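Local coordinates for protein predicted ATPase of the ABC class (Vibrio vulnificus, PDB 5D6A) that probably binds and hydrolyses ATP as an ATPase of the ABC class, and here holds the non-hydrolysable analogue AMP-PNP, at residues 392-397 with 403-408; 344-349 with 563-568. One frame throughout, in Å; residues are numbered along the deposited sequence.

Contact 1 (392-397 with 403-408)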
loop_
_atom_site.group_PDB
_atom_site.type_symbol
_atom_site.label_atom_id
_atom_site.label_comp_id
_atom_site.label_asym_id
_atom_site.label_seq_id
_atom_site.Cartn_x
_atom_site.Cartn_y
_atom_site.Cartn_z
ATOM N N ASP A 392 18.852 -23.911 2.462
ATOM C CA ASP A 392 19.444 -25.032 1.724
ATOM C C ASP A 392 19.884 -24.641 0.305
ATOM O O ASP A 392 20.811 -25.237 -0.247
ATOM C CB ASP A 392 18.456 -26.209 1.648
ATOM C CG ASP A 392 18.131 -26.804 3.017
ATOM O OD1 ASP A 392 18.852 -26.512 3.992
ATOM O OD2 ASP A 392 17.157 -27.583 3.111
ATOM N N ARG A 393 19.218 -23.646 -0.280
ATOM C CA ARG A 393 19.535 -23.206 -1.641
ATOM C C ARG A 393 20.444 -21.988 -1.701
ATOM O O ARG A 393 21.238 -21.851 -2.630
ATOM C CB ARG A 393 18.249 -22.888 -2.408
ATOM C CG ARG A 393 17.319 -24.072 -2.611
ATOM C CD ARG A 393 17.977 -25.173 -3.429
ATOM N NE ARG A 393 17.029 -26.222 -3.787
ATOM C CZ ARG A 393 17.337 -27.313 -4.484
ATOM N NH1 ARG A 393 18.582 -27.517 -4.902
ATOM N NH2 ARG A 393 16.396 -28.207 -4.763
ATOM N N ILE A 394 20.330 -21.105 -0.717
ATOM C CA ILE A 394 21.124 -19.876 -0.694
ATOM C C ILE A 394 22.616 -20.131 -0.906
ATOM O O ILE A 394 23.289 -19.348 -1.577
ATOM C CB ILE A 394 20.907 -19.090 0.615
ATOM C CG1 ILE A 394 21.504 -17.684 0.498
ATOM C CG2 ILE A 394 21.466 -19.857 1.810
ATOM C CD1 ILE A 394 21.316 -16.841 1.738
ATOM N N GLY A 395 23.129 -21.219 -0.335
ATOM C CA GLY A 395 24.535 -21.573 -0.488
ATOM C C GLY A 395 24.851 -21.916 -1.931
ATOM O O GLY A 395 25.899 -21.541 -2.456
ATOM N N GLN A 396 23.927 -22.627 -2.571
ATOM C CA GLN A 396 24.083 -23.028 -3.967
ATOM C C GLN A 396 24.003 -21.825 -4.911
ATOM O O GLN A 396 24.704 -21.782 -5.919
ATOM C CB GLN A 396 23.039 -24.090 -4.329
ATOM C CG GLN A 396 23.220 -25.389 -3.550
ATOM C CD GLN A 396 22.114 -26.403 -3.788
ATOM O OE1 GLN A 396 21.008 -26.056 -4.195
ATOM N NE2 GLN A 396 22.407 -27.666 -3.507
ATOM N N LEU A 397 23.161 -20.848 -4.578
ATOM C CA LEU A 397 23.032 -19.638 -5.391
ATOM C C LEU A 397 24.372 -18.922 -5.509
ATOM O O LEU A 397 24.691 -18.336 -6.540
ATOM C CB LEU A 397 22.008 -18.676 -4.782
ATOM C CG LEU A 397 20.531 -19.071 -4.764
ATOM C CD1 LEU A 397 19.731 -18.049 -3.972
ATOM C CD2 LEU A 397 19.969 -19.196 -6.172
ATOM N N ILE A 403 25.589 -15.597 -7.089
ATOM C CA ILE A 403 24.610 -14.603 -6.654
ATOM C C ILE A 403 24.766 -14.336 -5.159
ATOM O O ILE A 403 24.618 -15.243 -4.341
ATOM C CB ILE A 403 23.166 -15.062 -6.939
ATOM C CG1 ILE A 403 22.950 -15.196 -8.452
ATOM C CG2 ILE A 403 22.165 -14.071 -6.348
ATOM C CD1 ILE A 403 21.580 -15.713 -8.838
ATOM N N SER A 404 25.063 -13.088 -4.811
ATOM C CA SER A 404 25.236 -12.704 -3.411
ATOM C C SER A 404 23.894 -12.430 -2.733
ATOM O O SER A 404 22.895 -12.143 -3.393
ATOM C CB SER A 404 26.139 -11.480 -3.308
ATOM O OG SER A 404 27.422 -11.756 -3.848
ATOM N N THR A 405 23.880 -12.528 -1.407
ATOM C CA THR A 405 22.665 -12.309 -0.635
ATOM C C THR A 405 22.978 -11.647 0.698
ATOM O O THR A 405 23.885 -12.072 1.415
ATOM C CB THR A 405 21.928 -13.637 -0.363
ATOM O OG1 THR A 405 21.608 -14.275 -1.605
ATOM C CG2 THR A 405 20.644 -13.396 0.416
ATOM N N ILE A 406 22.221 -10.604 1.021
ATOM C CA ILE A 406 22.382 -9.888 2.278
ATOM C C ILE A 406 21.067 -10.061 3.030
ATOM O O ILE A 406 20.001 -9.742 2.496
ATOM C CB ILE A 406 22.699 -8.401 2.048
ATOM C CG1 ILE A 406 23.860 -8.261 1.057
ATOM C CG2 ILE A 406 23.026 -7.719 3.370
ATOM C CD1 ILE A 406 24.225 -6.832 0.727
ATOM N N ILE A 407 21.139 -10.570 4.260
ATOM C CA ILE A 407 19.928 -10.846 5.035
ATOM C C ILE A 407 19.933 -10.271 6.451
ATOM O O ILE A 407 20.871 -10.490 7.217
ATOM C CB ILE A 407 19.701 -12.370 5.165
ATOM C CG1 ILE A 407 19.885 -13.056 3.812
ATOM C CG2 ILE A 407 18.318 -12.671 5.737
ATOM C CD1 ILE A 407 19.671 -14.551 3.851
ATOM N N VAL A 408 18.870 -9.543 6.787
ATOM C CA VAL A 408 18.688 -9.011 8.129
ATOM C C VAL A 408 17.963 -10.112 8.884
ATOM O O VAL A 408 16.871 -10.516 8.486
ATOM C CB VAL A 408 17.841 -7.725 8.138
ATOM C CG1 VAL A 408 17.451 -7.346 9.559
ATOM C CG2 VAL A 408 18.594 -6.587 7.465
#
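The closing half of a beta-alpha-beta crossover brings Ile394 and Leu397 of helix 390-401 against Ile403, Thr405 and Ile407, which lead into and line one face of strand 404-408. Three apolar or mixed contacts and one backbone bond define the fit. Ile394 reaches furthest: CG1 stands anti to the backbone N (chi1 -168°) and CD1 continues the extended chain, which carries the methyl to the sheet although the root of the side chain is not aimed there. Its CD1 meets Ile407 CD1 tip to tip at 3.5 Å. The same Ile394 CD1 lies 3.8 Å from Thr405 CG2, the two side chains crossing at a slant. Where the helix gives way to the strand, the backbones draw closer, with Leu397 CA 5.4 Å from Ile403 CA. There Ile403 N donates to Leu397 O over 2.9 Å in a nearly straight bond (169° at the hydrogen), and Leu397 CB packs 4.4 Å from Ile403 CB. This bond ties the last turns of the helix to the entry of the strand. Neighbouring strands add to the apolar surroundings: Ile394 also packs on Ile260 and Ile407 on Leu262 of strand 260-264, while Ile403 and Thr405 touch Leu358 of strand 357-361. The other face of the strand packs Ile406 on Val207 of strand 206-211. With parallel strands 357-361 and 260-264 flanking 404-408, and Val408 touching AMP-PNP, this helix-on-sheet layer is that of the nucleotide-binding core of P-loop ATPases.

Contact 2 (344-349 with 563-568)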
loop_
_atom_site.group_PDB
_atom_site.type_symbol
_atom_site.label_atom_id
_atom_site.label_comp_id
_atom_site.label_asym_id
_atom_site.label_seq_id
_atom_site.Cartn_x
_atom_site.Cartn_y
_atom_site.Cartn_z
ATOM N N ALA A 344 9.045 -17.472 -3.169
ATOM C CA ALA A 344 9.811 -18.431 -3.966
ATOM C C ALA A 344 9.761 -18.021 -5.438
ATOM O O ALA A 344 10.775 -18.039 -6.143
ATOM C CB ALA A 344 9.253 -19.836 -3.787
ATOM N N ALA A 345 8.566 -17.648 -5.888
ATOM C CA ALA A 345 8.370 -17.199 -7.253
ATOM C C ALA A 345 9.217 -15.962 -7.507
ATOM O O ALA A 345 9.958 -15.911 -8.484
ATOM C CB ALA A 345 6.903 -16.903 -7.507
ATOM N N TRP A 346 9.122 -14.980 -6.610
ATOM C CA TRP A 346 9.884 -13.735 -6.735
ATOM C C TRP A 346 11.364 -14.069 -6.874
ATOM O O TRP A 346 12.070 -13.515 -7.720
ATOM C CB TRP A 346 9.711 -12.854 -5.491
ATOM C CG TRP A 346 10.064 -11.399 -5.707
ATOM C CD1 TRP A 346 10.962 -10.889 -6.606
ATOM C CD2 TRP A 346 9.601 -10.285 -4.937
ATOM N NE1 TRP A 346 11.030 -9.524 -6.487
ATOM C CE2 TRP A 346 10.215 -9.128 -5.461
ATOM C CE3 TRP A 346 8.705 -10.149 -3.878
ATOM C CZ2 TRP A 346 9.963 -7.856 -4.957
ATOM C CZ3 TRP A 346 8.459 -8.885 -3.377
ATOM C CH2 TRP A 346 9.085 -7.756 -3.915
ATOM N N LEU A 347 11.828 -14.981 -6.024
ATOM C CA LEU A 347 13.224 -15.392 -6.028
ATOM C C LEU A 347 13.631 -15.897 -7.407
ATOM O O LEU A 347 14.570 -15.377 -8.013
ATOM C CB LEU A 347 13.468 -16.461 -4.955
ATOM C CG LEU A 347 14.880 -17.042 -4.833
ATOM C CD1 LEU A 347 15.928 -15.954 -4.716
ATOM C CD2 LEU A 347 14.955 -17.975 -3.637
ATOM N N GLN A 348 12.903 -16.890 -7.908
ATOM C CA GLN A 348 13.192 -17.468 -9.215
ATOM C C GLN A 348 13.150 -16.410 -10.318
ATOM O O GLN A 348 14.007 -16.396 -11.201
ATOM C CB GLN A 348 12.198 -18.582 -9.536
ATOM C CG GLN A 348 12.543 -19.358 -10.797
ATOM C CD GLN A 348 13.871 -20.090 -10.686
ATOM O OE1 GLN A 348 14.215 -20.630 -9.631
ATOM N NE2 GLN A 348 14.615 -20.127 -11.782
ATOM N N GLU A 349 12.153 -15.530 -10.259
ATOM C CA GLU A 349 12.002 -14.462 -11.247
ATOM C C GLU A 349 13.217 -13.545 -11.277
ATOM O O GLU A 349 13.606 -13.059 -12.337
ATOM C CB GLU A 349 10.739 -13.646 -10.968
ATOM C CG GLU A 349 9.444 -14.401 -11.238
ATOM C CD GLU A 349 8.204 -13.688 -10.712
ATOM O OE1 GLU A 349 8.335 -12.766 -9.876
ATOM O OE2 GLU A 349 7.086 -14.064 -11.124
ATOM N N LEU A 563 5.848 -6.697 -14.932
ATOM C CA LEU A 563 5.224 -7.543 -15.938
ATOM C C LEU A 563 4.851 -8.914 -15.361
ATOM O O LEU A 563 3.846 -9.502 -15.757
ATOM C CB LEU A 563 6.170 -7.672 -17.134
ATOM C CG LEU A 563 5.645 -8.180 -18.472
ATOM C CD1 LEU A 563 4.429 -7.391 -18.938
ATOM C CD2 LEU A 563 6.766 -8.082 -19.498
ATOM N N ASN A 564 5.656 -9.406 -14.417
ATOM C CA ASN A 564 5.394 -10.687 -13.752
ATOM C C ASN A 564 4.149 -10.625 -12.879
ATOM O O ASN A 564 3.590 -11.660 -12.521
ATOM C CB ASN A 564 6.580 -11.099 -12.867
ATOM C CG ASN A 564 7.826 -11.441 -13.661
ATOM O OD1 ASN A 564 7.757 -11.774 -14.839
ATOM N ND2 ASN A 564 8.977 -11.379 -13.003
ATOM N N ARG A 565 3.734 -9.407 -12.527
ATOM C CA ARG A 565 2.560 -9.190 -11.677
ATOM C C ARG A 565 1.331 -8.714 -12.441
ATOM O O ARG A 565 0.286 -8.471 -11.834
ATOM C CB ARG A 565 2.908 -8.204 -10.563
ATOM C CG ARG A 565 3.899 -8.785 -9.573
ATOM C CD ARG A 565 4.502 -7.741 -8.651
ATOM N NE ARG A 565 5.348 -8.382 -7.651
ATOM C CZ ARG A 565 6.580 -8.832 -7.878
ATOM N NH1 ARG A 565 7.258 -9.410 -6.897
ATOM N NH2 ARG A 565 7.138 -8.721 -9.080
HETATM N N MSE A 566 1.450 -8.577 -13.761
HETATM C CA MSE A 566 0.314 -8.175 -14.594
HETATM C C MSE A 566 -0.463 -9.438 -14.844
HETATM O O MSE A 566 0.070 -10.410 -15.378
HETATM C CB MSE A 566 0.775 -7.520 -15.888
HETATM C CG MSE A 566 -0.222 -6.467 -16.348
HETATM SE SE MSE A 566 -1.217 -7.134 -17.904
HETATM C CE MSE A 566 0.242 -6.984 -19.217
ATOM N N ARG A 567 -1.736 -9.421 -14.469
ATOM C CA ARG A 567 -2.599 -10.609 -14.541
ATOM C C ARG A 567 -2.943 -11.148 -15.935
ATOM O O ARG A 567 -3.401 -12.287 -16.054
ATOM C CB ARG A 567 -3.870 -10.344 -13.731
ATOM C CG ARG A 567 -3.544 -10.025 -12.278
ATOM C CD ARG A 567 -4.752 -9.664 -11.441
ATOM N NE ARG A 567 -4.365 -9.465 -10.044
ATOM C CZ ARG A 567 -4.246 -10.440 -9.141
ATOM N NH1 ARG A 567 -4.480 -11.709 -9.469
ATOM N NH2 ARG A 567 -3.886 -10.147 -7.897
ATOM N N LYS A 568 -2.717 -10.351 -16.977
ATOM C CA LYS A 568 -3.011 -10.784 -18.349
ATOM C C LYS A 568 -1.759 -11.232 -19.108
ATOM O O LYS A 568 -1.867 -11.854 -20.164
ATOM C CB LYS A 568 -3.686 -9.658 -19.134
ATOM C CG LYS A 568 -5.005 -9.163 -18.559
ATOM C CD LYS A 568 -6.092 -10.220 -18.611
ATOM C CE LYS A 568 -7.418 -9.649 -18.135
ATOM N NZ LYS A 568 -8.510 -10.656 -18.176
HETATM O O HOH W 1 11.603 -11.738 -14.026
HETATM O O HOH W 2 9.454 -10.418 -9.986
HETATM O O HOH W 3 4.792 -14.378 -13.072
#
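Trp346 and Arg565 form a cation-pi pair. Arg565 CZ lies 4.4 Å from the centroid of the six-membered ring of Trp346 and 11° off the ring normal, so the cation sits squarely over one face. The guanidinium is not stacked flat: its plane stands 69° from that of the indole. It turns its edge to the indole face, and Arg565 NH1 hangs over the centre of the ring system, 3.2 Å from Trp346 CD2. An extended chain from CG to NE brings it there from a root not directed at the helix. NH1 also forms a salt bridge with Glu306.

Water carries most of the polar contact between Glu349 and Asn564. The carboxylate and amide come from opposite directions with planes 33° apart, and Asn564 ND2 is 3.5 Å from Glu349 OE1 at an angle too poor for a hydrogen bond. One water instead joins Glu349 O to Asn564 ND2, lying 2.8 Å from ND2. A second donates a hydrogen bond to Glu349 OE1 (2.6 Å) and accepts from Asn564 ND2 and from Arg565 NH2 (3.0 Å). A third donates to both Glu349 OE2 and Asn564 O.

These bonds span a junction between the P-loop domain and the C-terminal domain: helix 339-352, probably the one following the ABC signature sequence, faces the C-terminal end of helix 556-564.

Charge adds a looser term. Glu349 OE1 is 4.3 Å from Arg565 NH2, well out of the guanidinium plane, so no N-H is aimed at it. Glu349 has its salt bridge with Arg309, Asn564 OD1 accepts from Arg462, and Arg565 NH2 also bonds Ala561 O on helix 556-564.

Overall arrangement
Contact 1 lies within the P-loop domain, whereas contact 2 joins that domain to a segment some 200 residues further along the chain; contact 1 falls in the sequence between the two halves of contact 2. Their centres are 20 Å apart and their nearest atoms about 4 Å apart, without touching. Strand 357-361 links them through the fold: it follows helix 339-352 in sequence and pairs in parallel with strand 404-408. Tyr319 touches both Arg393 and Leu347. Segment 403-408 reaches a bound AMP-PNP directly through Val408, and the Ile407 side chain is about 9 Å from one; the Trp346 side chain is about 13 Å from a bound AMP-PNP, which need not be the same molecule.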